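Local atomic coordinates of xenavidin (Xenopus tropicalis, PDB entry 2UZ2), a protein that binds biotin, probably very tightly as other avidins do, at one end of a beta barrel in a four-chain assembly. Residues B[10-13]-B[19-22]; B[21-26]-B[30-35]; B[65-70]-B[76-81]; B[83-86]-B[90-93]. One frame throughout, in Å; residues are numbered along the deposited sequence.

Contact 1 (B[10-13]-B[19-22]); sequences GQWR and NLII
G10 and W12 each exchange two backbone hydrogen bonds, with I22 and L20 respectively, which sets 10-13 and 19-22 antiparallel with their axes 4.6 Å apart. They form the first hairpin of the avidin beta barrel. The bond from G10 N to I22 O is 2.8 Å long and nearly straight. G10 also has a backbone shape (phi 106°) in which any CB would jam against the preceding carbonyl oxygen.

W12 and L20 run alongside one another into the barrel. The five-membered part of the indole does the touching: W12 CD1 is 4.0 Å from L20 CD2, and L20 O sits at the ring edge, near its plane. W12 NE1 gives its hydrogen to L8 O, while R121 makes a cation-pi contact with the same indole.

Q11 and I21 hold the outer face. Q11 stretches out past CG along the isoleucine, its CD 3.7 Å from I21 CD1. N19 lies beyond, with CG anti to the backbone N (chi1 178°), and this brings its amide obliquely against that of Q11. The resulting bond from Q11 NE2 to N19 OD1, 3.3 Å, is weak and bent, and doubtful too because N19 has a second conformer. Q11 CG completes the row, 3.8 Å from I21 CG1.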
loop_
_atom_site.group_PDB
_atom_site.type_symbol
_atom_site.label_atom_id
_atom_site.label_comp_id
_atom_site.label_asym_id
_atom_site.label_seq_id
_atom_site.Cartn_x
_atom_site.Cartn_y
_atom_site.Cartn_z
ATOM N N GLY B 10 -13.949 -14.391 18.383
ATOM C CA GLY B 10 -13.989 -15.761 17.887
ATOM C C GLY B 10 -12.952 -16.022 16.828
ATOM O O GLY B 10 -11.985 -15.305 16.737
ATOM N N GLN B 11 -13.185 -17.071 16.048
ATOM C CA GLN B 11 -12.177 -17.556 15.117
ATOM C C GLN B 11 -12.544 -17.206 13.699
ATOM O O GLN B 11 -13.718 -17.283 13.304
ATOM C CB GLN B 11 -12.034 -19.056 15.264
ATOM C CG GLN B 11 -11.642 -19.441 16.662
ATOM C CD GLN B 11 -10.905 -20.753 16.740
ATOM O OE1 GLN B 11 -10.967 -21.411 17.783
ATOM N NE2 GLN B 11 -10.206 -21.142 15.672
ATOM N N TRP B 12 -11.531 -16.811 12.943
ATOM C CA TRP B 12 -11.669 -16.455 11.543
ATOM C C TRP B 12 -10.516 -17.100 10.790
ATOM O O TRP B 12 -9.462 -17.368 11.366
ATOM C CB TRP B 12 -11.522 -14.944 11.374
ATOM C CG TRP B 12 -12.498 -14.113 12.193
ATOM C CD1 TRP B 12 -12.350 -13.712 13.507
ATOM C CD2 TRP B 12 -13.745 -13.570 11.744
ATOM N NE1 TRP B 12 -13.448 -12.960 13.892
ATOM C CE2 TRP B 12 -14.307 -12.851 12.823
ATOM C CE3 TRP B 12 -14.440 -13.616 10.516
ATOM C CZ2 TRP B 12 -15.547 -12.185 12.722
ATOM C CZ3 TRP B 12 -15.685 -12.966 10.428
ATOM C CH2 TRP B 12 -16.205 -12.259 11.510
ATOM N N ARG B 13 -10.712 -17.312 9.493
ATOM C CA ARG B 13 -9.620 -17.817 8.660
ATOM C C ARG B 13 -9.547 -17.008 7.390
ATOM O O ARG B 13 -10.562 -16.515 6.897
ATOM C CB ARG B 13 -9.864 -19.277 8.279
ATOM C CG ARG B 13 -11.170 -19.562 7.557
ATOM C CD ARG B 13 -11.197 -20.964 6.918
ATOM N NE ARG B 13 -10.425 -21.030 5.677
ATOM C CZ ARG B 13 -9.440 -21.898 5.447
ATOM N NH1 ARG B 13 -9.104 -22.799 6.366
ATOM N NH2 ARG B 13 -8.793 -21.870 4.290
ATOM N N ASN B 19 -5.187 -18.349 10.824
ATOM C CA ASN B 19 -6.241 -18.340 11.816
ATOM C C ASN B 19 -6.125 -17.103 12.705
ATOM O O ASN B 19 -5.098 -16.909 13.371
ATOM C CB ASN B 19 -6.086 -19.630 12.619
ATOM C CG ASN B 19 -7.082 -19.769 13.724
ATOM O OD1 ASN B 19 -8.273 -19.488 13.542
ATOM N ND2 ASN B 19 -6.619 -20.256 14.883
ATOM N N LEU B 20 -7.181 -16.267 12.724
ATOM C CA LEU B 20 -7.232 -15.054 13.547
ATOM C C LEU B 20 -8.196 -15.352 14.695
ATOM O O LEU B 20 -9.297 -15.793 14.428
ATOM C CB LEU B 20 -7.738 -13.874 12.703
ATOM C CG LEU B 20 -8.259 -12.655 13.482
ATOM C CD1 LEU B 20 -7.106 -11.944 14.265
ATOM C CD2 LEU B 20 -8.982 -11.714 12.508
ATOM N N ILE B 21 -7.769 -15.161 15.935
ATOM C CA ILE B 21 -8.696 -15.396 17.079
ATOM C C ILE B 21 -8.767 -14.111 17.857
ATOM O O ILE B 21 -7.750 -13.567 18.279
ATOM C CB ILE B 21 -8.266 -16.571 17.987
ATOM C CG1 ILE B 21 -8.196 -17.861 17.168
ATOM C CG2 ILE B 21 -9.297 -16.709 19.184
ATOM C CD1 ILE B 21 -7.783 -19.094 17.989
ATOM N N ILE B 22 -9.970 -13.604 18.039
ATOM C CA ILE B 22 -10.165 -12.407 18.876
ATOM C C ILE B 22 -10.824 -12.869 20.157
ATOM O O ILE B 22 -11.947 -13.404 20.129
ATOM C CB ILE B 22 -10.945 -11.304 18.116
ATOM C CG1 ILE B 22 -10.041 -10.800 16.979
ATOM C CG2 ILE B 22 -11.268 -10.096 19.052
ATOM C CD1 ILE B 22 -10.623 -9.801 16.021
#

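Contact 2 (B[21-26]-B[30-35]); sequences IIESVS and EFTGTY. With BTN (biotin), chain D.
The second hairpin of the barrel pairs I21 with T34 and I22 with G33, then slips by one residue at a beta bulge around E23 before S24 faces T32 and V25 faces F31. Beside the slip, E23 N is bonded to T32 O at 2.8 Å. The strands come very close at G33, whose CA is 3.1 Å from I21 O; a CB there would collide with that oxygen.

On the barrel side F31 has CG between backbone N and carbonyl carbon (chi1 63°), its ring against I22. I22 CD1 makes an off-centre CH-pi contact, 4.2 Å from the F31 centroid, and I22 CG2 lies 3.8 Å from F31 CD1. With an alanine in place of I22, the ring is likely to lose both contacts on this side, leaving a gap beside it.

On the other face T32 OG1 donates to E23 OE1 at 3.1 Å, on the anti side and 29° out of the carboxylate plane, and a water links E23 OE2 to T34 OG1, though E23 and T32 each have a second conformer.

Y35 donates its hydroxyl to biotin O3 at 2.7 Å. A hydroxyl donated to the ureido oxygen is likely to polarise that carbonyl.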
loop_
_atom_site.group_PDB
_atom_site.type_symbol
_atom_site.label_atom_id
_atom_site.label_comp_id
_atom_site.label_asym_id
_atom_site.label_seq_id
_atom_site.Cartn_x
_atom_site.Cartn_y
_atom_site.Cartn_z
ATOM N N ILE B 21 -7.769 -15.161 15.935
ATOM C CA ILE B 21 -8.696 -15.396 17.079
ATOM C C ILE B 21 -8.767 -14.111 17.857
ATOM O O ILE B 21 -7.750 -13.567 18.279
ATOM C CB ILE B 21 -8.266 -16.571 17.987
ATOM C CG1 ILE B 21 -8.196 -17.861 17.168
ATOM C CG2 ILE B 21 -9.297 -16.709 19.184
ATOM C CD1 ILE B 21 -7.783 -19.094 17.989
ATOM N N ILE B 22 -9.970 -13.604 18.039
ATOM C CA ILE B 22 -10.165 -12.407 18.876
ATOM C C ILE B 22 -10.824 -12.869 20.157
ATOM O O ILE B 22 -11.947 -13.404 20.129
ATOM C CB ILE B 22 -10.945 -11.304 18.116
ATOM C CG1 ILE B 22 -10.041 -10.800 16.979
ATOM C CG2 ILE B 22 -11.268 -10.096 19.052
ATOM C CD1 ILE B 22 -10.623 -9.801 16.021
ATOM N N GLU B 23 -10.104 -12.659 21.265
ATOM C CA GLU B 23 -10.414 -13.226 22.584
ATOM C C GLU B 23 -11.514 -12.421 23.272
ATOM O O GLU B 23 -12.400 -12.985 23.902
ATOM C CB GLU B 23 -9.164 -13.193 23.491
ATOM C CG GLU B 23 -8.037 -14.185 23.159
ATOM C CD GLU B 23 -6.628 -13.744 23.668
ATOM O OE1 GLU B 23 -6.474 -12.676 24.343
ATOM O OE2 GLU B 23 -5.652 -14.469 23.389
ATOM N N SER B 24 -11.417 -11.100 23.181
ATOM C CA SER B 24 -12.300 -10.216 23.941
ATOM C C SER B 24 -12.348 -8.833 23.304
ATOM O O SER B 24 -11.359 -8.415 22.689
ATOM C CB SER B 24 -11.780 -10.114 25.378
ATOM O OG SER B 24 -12.694 -9.433 26.208
ATOM N N VAL B 25 -13.485 -8.139 23.461
ATOM C CA VAL B 25 -13.645 -6.782 22.964
ATOM C C VAL B 25 -14.217 -5.945 24.120
ATOM O O VAL B 25 -15.246 -6.299 24.682
ATOM C CB VAL B 25 -14.613 -6.708 21.763
ATOM C CG1 VAL B 25 -14.816 -5.252 21.288
ATOM C CG2 VAL B 25 -14.082 -7.574 20.562
ATOM N N SER B 26 -13.537 -4.854 24.434
ATOM C CA SER B 26 -13.968 -3.964 25.518
ATOM C C SER B 26 -14.875 -2.851 25.009
ATOM O O SER B 26 -14.989 -2.629 23.811
ATOM C CB SER B 26 -12.729 -3.385 26.199
ATOM O OG SER B 26 -11.991 -4.435 26.794
ATOM N N GLU B 30 -11.372 -1.728 22.302
ATOM C CA GLU B 30 -10.058 -2.406 22.305
ATOM C C GLU B 30 -10.251 -3.901 22.302
ATOM O O GLU B 30 -11.120 -4.425 23.000
ATOM C CB GLU B 30 -9.264 -1.978 23.544
ATOM C CG GLU B 30 -7.761 -2.418 23.543
ATOM C CD GLU B 30 -6.980 -1.741 24.689
ATOM O OE1 GLU B 30 -7.575 -0.889 25.401
ATOM O OE2 GLU B 30 -5.773 -2.040 24.848
ATOM N N PHE B 31 -9.417 -4.609 21.551
ATOM C CA PHE B 31 -9.487 -6.040 21.579
ATOM C C PHE B 31 -8.109 -6.666 21.606
ATOM O O PHE B 31 -7.101 -6.024 21.238
ATOM C CB PHE B 31 -10.377 -6.611 20.432
ATOM C CG PHE B 31 -9.901 -6.333 19.020
ATOM C CD1 PHE B 31 -8.911 -7.139 18.433
ATOM C CD2 PHE B 31 -10.476 -5.312 18.256
ATOM C CE1 PHE B 31 -8.489 -6.922 17.104
ATOM C CE2 PHE B 31 -10.049 -5.067 16.911
ATOM C CZ PHE B 31 -9.042 -5.899 16.347
ATOM N N THR B 32 -8.090 -7.923 22.027
ATOM C CA THR B 32 -6.855 -8.700 22.069
ATOM C C THR B 32 -7.130 -10.092 21.520
ATOM O O THR B 32 -8.276 -10.531 21.456
ATOM C CB THR B 32 -6.282 -8.823 23.495
ATOM O OG1 THR B 32 -7.116 -9.678 24.276
ATOM C CG2 THR B 32 -6.225 -7.477 24.189
ATOM N N GLY B 33 -6.072 -10.772 21.107
ATOM C CA GLY B 33 -6.221 -12.113 20.592
ATOM C C GLY B 33 -4.906 -12.662 20.102
ATOM O O GLY B 33 -3.830 -12.279 20.579
ATOM N N THR B 34 -5.021 -13.607 19.192
ATOM C CA THR B 34 -3.816 -14.236 18.624
ATOM C C THR B 34 -3.963 -14.458 17.134
ATOM O O THR B 34 -5.064 -14.517 16.595
ATOM C CB THR B 34 -3.510 -15.595 19.274
ATOM O OG1 THR B 34 -4.627 -16.495 19.112
ATOM C CG2 THR B 34 -3.197 -15.437 20.756
ATOM N N TYR B 35 -2.824 -14.650 16.488
ATOM C CA TYR B 35 -2.829 -14.923 15.050
ATOM C C TYR B 35 -1.885 -16.082 14.796
ATOM O O TYR B 35 -0.730 -16.117 15.287
ATOM C CB TYR B 35 -2.351 -13.685 14.304
ATOM C CG TYR B 35 -2.725 -13.695 12.860
ATOM C CD1 TYR B 35 -3.848 -12.972 12.404
ATOM C CD2 TYR B 35 -1.946 -14.357 11.939
ATOM C CE1 TYR B 35 -4.176 -12.950 11.046
ATOM C CE2 TYR B 35 -2.294 -14.352 10.576
ATOM C CZ TYR B 35 -3.416 -13.638 10.158
ATOM O OH TYR B 35 -3.708 -13.665 8.791
HETATM C C11 BTN D . 7.753 -13.321 9.218
HETATM O O11 BTN D . 8.718 -12.536 9.367
HETATM O O12 BTN D . 7.926 -14.325 8.484
HETATM C C10 BTN D . 6.418 -13.080 9.900
HETATM C C9 BTN D . 5.280 -13.855 9.246
HETATM C C8 BTN D . 4.584 -13.009 8.165
HETATM C C7 BTN D . 3.173 -13.479 7.858
HETATM C C2 BTN D . 2.476 -12.609 6.803
HETATM S S1 BTN D . 2.078 -11.112 7.425
HETATM C C6 BTN D . 0.766 -10.860 6.175
HETATM C C5 BTN D . 0.288 -12.182 5.600
HETATM N N1 BTN D . -1.021 -12.641 6.074
HETATM C C3 BTN D . -0.902 -13.820 6.702
HETATM O O3 BTN D . -1.945 -14.713 7.009
HETATM N N2 BTN D . 0.377 -14.071 6.967
HETATM C C4 BTN D . 1.243 -13.244 6.139
HETATM O O HOH W 1 -6.468 -16.037 21.214
HETATM O O HOH W 2 -9.751 -6.299 25.069
#

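Contact 3 (B[65-70]-B[76-81]); sequences FTVHWA and TVWTGQ. With BTN (biotin), chain D.
Three residues of the biotin pocket, W69, T76 and W78, meet in this contact. W69 NE1 gives its hydrogen to T76 OG1 at 2.9 Å, and the oxygen lies only 3° out of the indole plane. The bond helps fix the rotation of the ring, which lies flat between V67 CG1 on one face and the valeryl tail of biotin on the other, with C9 centred over the ring. T76 OG1 is also 3.1 Å from biotin S1. A leucine in place of W69 would probably leave the biotin tail without its flat wall and T76 OG1 without this donor.

The W78 side chain crosses that of W69 at about a right angle, its CH2 3.7 Å from W69 CZ2. T76 and W78 project inward from the antiparallel hairpin of strands 62-68 and 75-84, and W69 follows just after the first strand. F65 and W78 bond to each other twice through the backbone. W78 is gripped on both faces, by T76 CG2 and by F65. With its CG between the backbone N and the carbonyl carbon (chi1 60°), F65 lays its ring against W78, the planes 17° apart but offset so far that they barely overlap: F65 CE1 is 3.3 Å from W78 CE3, and W78 CB lies over the phenyl face. V67 CG2 presses on the far end of the indole, 3.3 Å from W78 CZ3.

T66 and V77 lie together on the outer face, where they pack against F65 and W78 of the second subunit.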
loop_
_atom_site.group_PDB
_atom_site.type_symbol
_atom_site.label_atom_id
_atom_site.label_comp_id
_atom_site.label_asym_id
_atom_site.label_seq_id
_atom_site.Cartn_x
_atom_site.Cartn_y
_atom_site.Cartn_z
ATOM N N PHE B 65 -5.494 -3.867 13.745
ATOM C CA PHE B 65 -4.719 -4.529 14.805
ATOM C C PHE B 65 -3.294 -4.781 14.382
ATOM O O PHE B 65 -2.981 -4.736 13.189
ATOM C CB PHE B 65 -5.383 -5.848 15.270
ATOM C CG PHE B 65 -5.531 -6.889 14.160
ATOM C CD1 PHE B 65 -4.519 -7.827 13.926
ATOM C CD2 PHE B 65 -6.699 -6.954 13.417
ATOM C CE1 PHE B 65 -4.690 -8.796 12.958
ATOM C CE2 PHE B 65 -6.875 -7.914 12.416
ATOM C CZ PHE B 65 -5.841 -8.843 12.184
ATOM N N THR B 66 -2.448 -5.033 15.364
ATOM C CA THR B 66 -1.014 -5.322 15.100
ATOM C C THR B 66 -0.734 -6.724 15.621
ATOM O O THR B 66 -1.190 -7.050 16.740
ATOM C CB THR B 66 -0.134 -4.351 15.913
ATOM O OG1 THR B 66 -0.485 -2.976 15.624
ATOM C CG2 THR B 66 1.374 -4.606 15.679
ATOM N N VAL B 67 0.048 -7.508 14.862
ATOM C CA VAL B 67 0.505 -8.809 15.330
ATOM C C VAL B 67 1.980 -8.701 15.636
ATOM O O VAL B 67 2.751 -8.227 14.821
ATOM C CB VAL B 67 0.244 -9.932 14.310
ATOM C CG1 VAL B 67 0.875 -11.241 14.781
ATOM C CG2 VAL B 67 -1.266 -10.145 14.154
ATOM N N HIS B 68 2.358 -9.123 16.835
ATOM C CA HIS B 68 3.755 -9.111 17.302
ATOM C C HIS B 68 4.326 -10.519 17.117
ATOM O O HIS B 68 4.275 -11.338 18.015
ATOM C CB HIS B 68 3.715 -8.683 18.773
ATOM C CG HIS B 68 5.047 -8.571 19.453
ATOM N ND1 HIS B 68 6.249 -8.497 18.790
ATOM C CD2 HIS B 68 5.338 -8.466 20.772
ATOM C CE1 HIS B 68 7.234 -8.417 19.676
ATOM N NE2 HIS B 68 6.697 -8.354 20.885
ATOM N N TRP B 69 4.859 -10.798 15.924
ATOM C CA TRP B 69 5.244 -12.180 15.588
ATOM C C TRP B 69 6.222 -12.686 16.632
ATOM O O TRP B 69 7.244 -12.036 16.896
ATOM C CB TRP B 69 5.892 -12.248 14.194
ATOM C CG TRP B 69 4.959 -11.762 13.133
ATOM C CD1 TRP B 69 5.075 -10.605 12.419
ATOM C CD2 TRP B 69 3.749 -12.399 12.689
ATOM N NE1 TRP B 69 4.012 -10.477 11.541
ATOM C CE2 TRP B 69 3.178 -11.565 11.697
ATOM C CE3 TRP B 69 3.091 -13.595 13.041
ATOM C CZ2 TRP B 69 1.971 -11.883 11.028
ATOM C CZ3 TRP B 69 1.875 -13.908 12.391
ATOM C CH2 TRP B 69 1.339 -13.064 11.390
ATOM N N ALA B 70 5.945 -13.884 17.141
ATOM C CA ALA B 70 6.727 -14.473 18.212
ATOM C C ALA B 70 8.011 -15.146 17.735
ATOM O O ALA B 70 8.850 -15.543 18.556
ATOM C CB ALA B 70 5.837 -15.475 18.992
ATOM N N THR B 76 3.281 -7.081 11.620
ATOM C CA THR B 76 2.269 -6.846 10.576
ATOM C C THR B 76 1.085 -6.128 11.192
ATOM O O THR B 76 0.703 -6.437 12.332
ATOM C CB THR B 76 1.787 -8.148 9.936
ATOM O OG1 THR B 76 2.924 -8.874 9.446
ATOM C CG2 THR B 76 0.797 -7.872 8.775
ATOM N N VAL B 77 0.540 -5.180 10.436
ATOM C CA VAL B 77 -0.699 -4.480 10.838
ATOM C C VAL B 77 -1.757 -4.747 9.787
ATOM O O VAL B 77 -1.447 -4.840 8.604
ATOM C CB VAL B 77 -0.502 -2.950 11.061
ATOM C CG1 VAL B 77 0.423 -2.683 12.309
ATOM C CG2 VAL B 77 0.074 -2.230 9.801
ATOM N N TRP B 78 -3.001 -4.896 10.244
ATOM C CA TRP B 78 -4.157 -5.043 9.348
ATOM C C TRP B 78 -5.176 -3.982 9.686
ATOM O O TRP B 78 -5.380 -3.641 10.865
ATOM C CB TRP B 78 -4.888 -6.363 9.606
ATOM C CG TRP B 78 -4.268 -7.627 9.059
ATOM C CD1 TRP B 78 -4.715 -8.347 7.984
ATOM C CD2 TRP B 78 -3.206 -8.396 9.638
ATOM N NE1 TRP B 78 -4.000 -9.514 7.852
ATOM C CE2 TRP B 78 -3.058 -9.561 8.845
ATOM C CE3 TRP B 78 -2.353 -8.207 10.744
ATOM C CZ2 TRP B 78 -2.090 -10.535 9.119
ATOM C CZ3 TRP B 78 -1.402 -9.181 11.024
ATOM C CH2 TRP B 78 -1.270 -10.316 10.230
ATOM N N THR B 79 -5.878 -3.515 8.664
ATOM C CA THR B 79 -7.079 -2.694 8.907
ATOM C C THR B 79 -8.167 -3.054 7.904
ATOM O O THR B 79 -7.884 -3.407 6.739
ATOM C CB THR B 79 -6.763 -1.180 8.934
ATOM O OG1 THR B 79 -7.915 -0.461 9.368
ATOM C CG2 THR B 79 -6.377 -0.622 7.556
ATOM N N GLY B 80 -9.420 -2.982 8.330
ATOM C CA GLY B 80 -10.468 -3.446 7.443
ATOM C C GLY B 80 -11.822 -3.092 7.955
ATOM O O GLY B 80 -11.956 -2.293 8.885
ATOM N N GLN B 81 -12.813 -3.725 7.360
ATOM C CA GLN B 81 -14.192 -3.503 7.742
ATOM C C GLN B 81 -14.944 -4.810 7.626
ATOM O O GLN B 81 -14.696 -5.604 6.733
ATOM C CB GLN B 81 -14.828 -2.417 6.878
ATOM C CG GLN B 81 -16.224 -1.918 7.398
ATOM C CD GLN B 81 -16.769 -0.708 6.637
ATOM O OE1 GLN B 81 -16.139 -0.189 5.710
ATOM N NE2 GLN B 81 -17.963 -0.280 7.007
HETATM C C11 BTN D . 7.753 -13.321 9.218
HETATM O O11 BTN D . 8.718 -12.536 9.367
HETATM O O12 BTN D . 7.926 -14.325 8.484
HETATM C C10 BTN D . 6.418 -13.080 9.900
HETATM C C9 BTN D . 5.280 -13.855 9.246
HETATM C C8 BTN D . 4.584 -13.009 8.165
HETATM C C7 BTN D . 3.173 -13.479 7.858
HETATM C C2 BTN D . 2.476 -12.609 6.803
HETATM S S1 BTN D . 2.078 -11.112 7.425
HETATM C C6 BTN D . 0.766 -10.860 6.175
HETATM C C5 BTN D . 0.288 -12.182 5.600
HETATM N N1 BTN D . -1.021 -12.641 6.074
HETATM C C3 BTN D . -0.902 -13.820 6.702
HETATM O O3 BTN D . -1.945 -14.713 7.009
HETATM N N2 BTN D . 0.377 -14.071 6.967
HETATM C C4 BTN D . 1.243 -13.244 6.139
#

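Contact 4 (B[83-86]-B[90-93]); sequences FLNE and EILH
F83 and I91 bond to each other twice through their backbones, closing the hairpin between strands 75-84 and 90-99 at the outer rim of the avidin barrel. F83 N reaches I91 O at 2.9 Å, and the return bond from I91 N to F83 O is as long. Beyond this pair L84 and E90 face each other without backbone bonds, before the chain leaves the strand at N85.

N85 can be followed outward. Its CB lies 3.7 Å from I91 CD1. CG, held between backbone N and carbonyl carbon (chi1 68°), is a little farther from the same methyl at 3.9 Å. At the tip the branches part: ND2 comes to 3.3 Å from I91 CD1 and is also hydrogen-bonded close by along the chain, while OD1 accepts a hydrogen bond from E89 N within the turn. The two side chains thus cross at about a right angle, although I91 has a second conformer and these approaches hold for one of them.

On the other face L84 CD2 rests against the start of the facing strand, 3.9 Å from both E90 CA and E90 CG. The carboxylate of E90 goes on to a salt bridge with R121. H93 is held by T118 through ND1 and by E105 of the second subunit through NE2. Its ring stands across F83, and F83 CD2 meets the imidazole edge near its plane, 3.7 Å from H93 CD2.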
loop_
_atom_site.group_PDB
_atom_site.type_symbol
_atom_site.label_atom_id
_atom_site.label_comp_id
_atom_site.label_asym_id
_atom_site.label_seq_id
_atom_site.Cartn_x
_atom_site.Cartn_y
_atom_site.Cartn_z
ATOM N N PHE B 83 -18.444 -6.801 6.880
ATOM C CA PHE B 83 -19.743 -6.715 6.214
ATOM C C PHE B 83 -20.482 -8.053 6.326
ATOM O O PHE B 83 -19.902 -9.064 6.757
ATOM C CB PHE B 83 -19.550 -6.361 4.736
ATOM C CG PHE B 83 -18.869 -5.038 4.491
ATOM C CD1 PHE B 83 -19.607 -3.854 4.445
ATOM C CD2 PHE B 83 -17.497 -4.981 4.258
ATOM C CE1 PHE B 83 -18.965 -2.632 4.191
ATOM C CE2 PHE B 83 -16.850 -3.755 4.004
ATOM C CZ PHE B 83 -17.604 -2.587 3.958
ATOM N N LEU B 84 -21.764 -8.063 5.984
ATOM C CA LEU B 84 -22.448 -9.319 5.706
ATOM C C LEU B 84 -22.515 -9.500 4.200
ATOM O O LEU B 84 -22.913 -8.574 3.480
ATOM C CB LEU B 84 -23.855 -9.328 6.313
ATOM C CG LEU B 84 -23.903 -9.218 7.842
ATOM C CD1 LEU B 84 -25.323 -9.187 8.364
ATOM C CD2 LEU B 84 -23.120 -10.378 8.497
ATOM N N ASN B 85 -22.126 -10.679 3.714
ATOM C CA ASN B 85 -22.223 -10.974 2.283
ATOM C C ASN B 85 -23.660 -11.295 1.852
ATOM O O ASN B 85 -24.614 -11.146 2.639
ATOM C CB ASN B 85 -21.231 -12.081 1.862
ATOM C CG ASN B 85 -21.585 -13.468 2.438
ATOM O OD1 ASN B 85 -22.685 -13.699 2.945
ATOM N ND2 ASN B 85 -20.631 -14.392 2.362
ATOM N N GLU B 86 -23.807 -11.737 0.603
ATOM C CA GLU B 86 -25.085 -12.163 0.033
ATOM C C GLU B 86 -25.820 -13.184 0.908
ATOM O O GLU B 86 -27.028 -13.056 1.148
ATOM C CB GLU B 86 -24.857 -12.784 -1.352
ATOM C CG GLU B 86 -23.915 -11.999 -2.267
ATOM C CD GLU B 86 -24.645 -11.149 -3.299
ATOM O OE1 GLU B 86 -25.815 -10.768 -3.057
ATOM O OE2 GLU B 86 -24.041 -10.858 -4.361
ATOM N N GLU B 90 -20.697 -13.385 7.793
ATOM C CA GLU B 90 -19.793 -12.293 8.174
ATOM C C GLU B 90 -18.491 -12.427 7.423
ATOM O O GLU B 90 -17.943 -13.547 7.271
ATOM C CB GLU B 90 -19.431 -12.325 9.661
ATOM C CG GLU B 90 -20.536 -12.447 10.641
ATOM C CD GLU B 90 -20.042 -13.041 11.956
ATOM O OE1 GLU B 90 -19.925 -14.280 12.051
ATOM O OE2 GLU B 90 -19.778 -12.278 12.894
ATOM N N ILE B 91 -17.988 -11.292 6.928
ATOM C CA ILE B 91 -16.720 -11.272 6.203
ATOM C C ILE B 91 -15.909 -10.046 6.618
ATOM O O ILE B 91 -16.470 -8.955 6.769
ATOM C CB ILE B 91 -16.921 -11.295 4.651
ATOM C CG1 ILE B 91 -17.794 -12.492 4.229
ATOM C CG2 ILE B 91 -15.578 -11.275 3.914
ATOM C CD1 ILE B 91 -17.755 -12.803 2.740
ATOM N N LEU B 92 -14.610 -10.230 6.819
ATOM C CA LEU B 92 -13.761 -9.094 7.133
ATOM C C LEU B 92 -12.913 -8.842 5.898
ATOM O O LEU B 92 -12.104 -9.714 5.527
ATOM C CB LEU B 92 -12.840 -9.385 8.312
ATOM C CG LEU B 92 -13.453 -10.026 9.552
ATOM C CD1 LEU B 92 -12.389 -10.245 10.616
ATOM C CD2 LEU B 92 -14.549 -9.128 10.080
ATOM N N HIS B 93 -13.082 -7.676 5.283
ATOM C CA HIS B 93 -12.189 -7.214 4.223
ATOM C C HIS B 93 -11.052 -6.412 4.816
ATOM O O HIS B 93 -11.282 -5.379 5.429
ATOM C CB HIS B 93 -12.928 -6.362 3.172
ATOM C CG HIS B 93 -13.892 -7.130 2.331
ATOM N ND1 HIS B 93 -13.518 -8.221 1.576
ATOM C CD2 HIS B 93 -15.196 -6.918 2.061
ATOM C CE1 HIS B 93 -14.571 -8.681 0.923
ATOM N NE2 HIS B 93 -15.605 -7.912 1.207
#

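Overall arrangement
The four contacts belong to one closed antiparallel sheet. Contacts 1 and 2 are successive hairpins sharing I21 and I22 on strand 19-25, their centres about 9 Å apart. Contact 3 lies across the barrel interior from them: L20 CD1 touches F65 CZ at 3.9 Å, and Y35 CZ is 3.5 Å from W78 CZ2. This second meeting joins contacts 2 and 3 at the biotin, which both touch. Contact 4 is farther off, its centre about 19 Å from that of contact 3, but strand 75-84 connects them and Q81 N probably bonds to H93 O at 3.0 Å. W12 of contact 1 packs on L92 of contact 4, CD2 to CD1 3.8 Å.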